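Local coordinates for putative pilus assembly-related protein (Burkholderia pseudomallei, PDB 4DAD) that probably acts in pilus assembly, this chain being its CheY-like receiver domain, while the full-length protein probably binds and hydrolyses ATP, at residues L111-R115 against A116-D120. Sequence-based numbering, arbitrary orientation.
Sequences LDAMR and AGVRD. With SO4 (sulfate ion), chain D.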
loop_
_atom_site.group_PDB
_atom_site.type_symbol
_atom_site.label_atom_id
_atom_site.label_comp_id
_atom_site.label_asym_id
_atom_site.label_seq_id
_atom_site.Cartn_x
_atom_site.Cartn_y
_atom_site.Cartn_z
ATOM N N LEU A 111 -4.743 -0.533 10.003
ATOM C CA LEU A 111 -4.205 -1.829 9.618
ATOM C C LEU A 111 -5.158 -2.586 8.694
ATOM O O LEU A 111 -4.686 -3.295 7.807
ATOM C CB LEU A 111 -3.921 -2.654 10.875
ATOM C CG LEU A 111 -3.124 -3.934 10.684
ATOM C CD1 LEU A 111 -1.691 -3.637 10.234
ATOM C CD2 LEU A 111 -3.170 -4.777 11.924
ATOM N N ASP A 112 -6.479 -2.450 8.890
ATOM C CA ASP A 112 -7.486 -3.095 8.039
ATOM C C ASP A 112 -7.494 -2.482 6.634
ATOM O O ASP A 112 -7.699 -3.205 5.654
ATOM C CB ASP A 112 -8.887 -2.997 8.665
ATOM C CG ASP A 112 -9.199 -4.044 9.719
ATOM O OD1 ASP A 112 -8.375 -4.985 9.898
ATOM O OD2 ASP A 112 -10.257 -3.922 10.374
ATOM N N ALA A 113 -7.249 -1.148 6.551
ATOM C CA ALA A 113 -7.151 -0.368 5.320
ATOM C C ALA A 113 -5.944 -0.836 4.509
ATOM O O ALA A 113 -6.071 -1.162 3.334
ATOM C CB ALA A 113 -7.037 1.113 5.654
HETATM N N MSE A 114 -4.789 -0.905 5.159
HETATM C CA MSE A 114 -3.519 -1.375 4.618
HETATM C C MSE A 114 -3.646 -2.786 4.009
HETATM O O MSE A 114 -3.175 -3.043 2.891
HETATM C CB MSE A 114 -2.538 -1.408 5.772
HETATM C CG MSE A 114 -1.115 -1.414 5.350
HETATM SE SE MSE A 114 -0.058 -1.086 6.919
HETATM C CE MSE A 114 1.361 -0.225 6.138
ATOM N N ARG A 115 -4.304 -3.692 4.750
ATOM C CA ARG A 115 -4.519 -5.073 4.327
ATOM C C ARG A 115 -5.609 -5.173 3.238
ATOM O O ARG A 115 -5.738 -6.210 2.584
ATOM C CB ARG A 115 -4.832 -5.959 5.531
ATOM C CG ARG A 115 -3.656 -5.995 6.455
ATOM C CD ARG A 115 -3.940 -6.790 7.685
ATOM N NE ARG A 115 -2.697 -6.996 8.416
ATOM C CZ ARG A 115 -2.623 -7.553 9.614
ATOM N NH1 ARG A 115 -3.721 -7.972 10.222
ATOM N NH2 ARG A 115 -1.447 -7.708 10.207
ATOM N N ALA A 116 -6.337 -4.090 3.004
ATOM C CA ALA A 116 -7.329 -4.023 1.924
ATOM C C ALA A 116 -6.715 -3.304 0.717
ATOM O O ALA A 116 -7.403 -3.061 -0.247
ATOM C CB ALA A 116 -8.602 -3.321 2.394
ATOM N N GLY A 117 -5.435 -2.968 0.787
ATOM C CA GLY A 117 -4.709 -2.306 -0.292
ATOM C C GLY A 117 -4.688 -0.786 -0.285
ATOM O O GLY A 117 -4.290 -0.175 -1.280
ATOM N N VAL A 118 -5.088 -0.152 0.822
ATOM C CA VAL A 118 -5.100 1.320 0.879
ATOM C C VAL A 118 -3.652 1.814 1.081
ATOM O O VAL A 118 -2.884 1.143 1.754
ATOM C CB VAL A 118 -6.123 1.833 1.941
ATOM C CG1 VAL A 118 -5.967 3.317 2.193
ATOM C CG2 VAL A 118 -7.553 1.530 1.483
ATOM N N ARG A 119 -3.268 2.923 0.420
ATOM C CA ARG A 119 -1.901 3.502 0.444
ATOM C C ARG A 119 -1.776 4.692 1.361
ATOM O O ARG A 119 -0.665 5.071 1.728
ATOM C CB ARG A 119 -1.456 3.919 -0.968
ATOM C CG ARG A 119 -1.850 2.872 -1.997
ATOM C CD ARG A 119 -0.682 2.204 -2.661
ATOM N NE ARG A 119 0.281 1.610 -1.736
ATOM C CZ ARG A 119 1.507 1.246 -2.107
ATOM N NH1 ARG A 119 1.907 1.415 -3.362
ATOM N NH2 ARG A 119 2.341 0.713 -1.228
ATOM N N ASP A 120 -2.896 5.313 1.706
ATOM C CA ASP A 120 -2.879 6.444 2.620
ATOM C C ASP A 120 -4.221 6.592 3.233
ATOM O O ASP A 120 -5.224 6.281 2.599
ATOM C CB ASP A 120 -2.476 7.756 1.917
ATOM C CG ASP A 120 -1.750 8.778 2.789
ATOM O OD1 ASP A 120 -1.897 8.712 4.048
ATOM O OD2 ASP A 120 -1.043 9.649 2.217
HETATM S S SO4 D . -2.923 -10.440 12.335
HETATM O O1 SO4 D . -1.664 -10.186 11.625
HETATM O O2 SO4 D . -4.040 -10.467 11.387
HETATM O O3 SO4 D . -2.861 -11.744 12.986
HETATM O O4 SO4 D . -3.142 -9.384 13.331
HETATM O O HOH W 1 -1.566 -1.172 1.349
#
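Val-118 N donates to Ala-113 O over 2.9 Å, nearly straight at 162°, where a Schellman motif ends helix 107-114 and leads into strand 118-123 of the CheY-like receiver fold. Ala-116 N reaches the same oxygen, Ala-113 O, at 3.0 Å but from the opposite face of its carbonyl plane, so two donors grip one buried acceptor. Inside this loop Gly-117 N closes a type I turn onto Met-114 O, 3.1 Å away. Gly-117 takes the positive phi (91°) of the Schellman motif, a conformation suited to glycine. A water donates to both Met-114 O and Val-118 O, bridging the helix end to the start of strand 118-123, outermost in the sheet of this chain.

Arg-115 turns away from the bend. Its chain, extended from CG to NE, carries the guanidinium to a sulfate probably left from crystallisation, and Leu-111 CD2 sits 3.5 Å above one guanidinium face, off toward its rim. Both bonds to the sulfate are weak; the stronger partner is Asp-120 of the second subunit, salt-bridged to NE, and the reciprocal bridge joins this chain's Asp-120 to the other Arg-115.

On the buried side, Ala-116 packs against Leu-83 and Val-118 against Ile-86 of helix 80-92. Val-118 CB meets Ala-113 CB at 3.9 Å and lies 3.3 Å from Ala-113 O; with CG1 anti to the backbone N (chi1 170°), the other branch, CG2, falls beside that N and comes within 3.6 Å of the same oxygen.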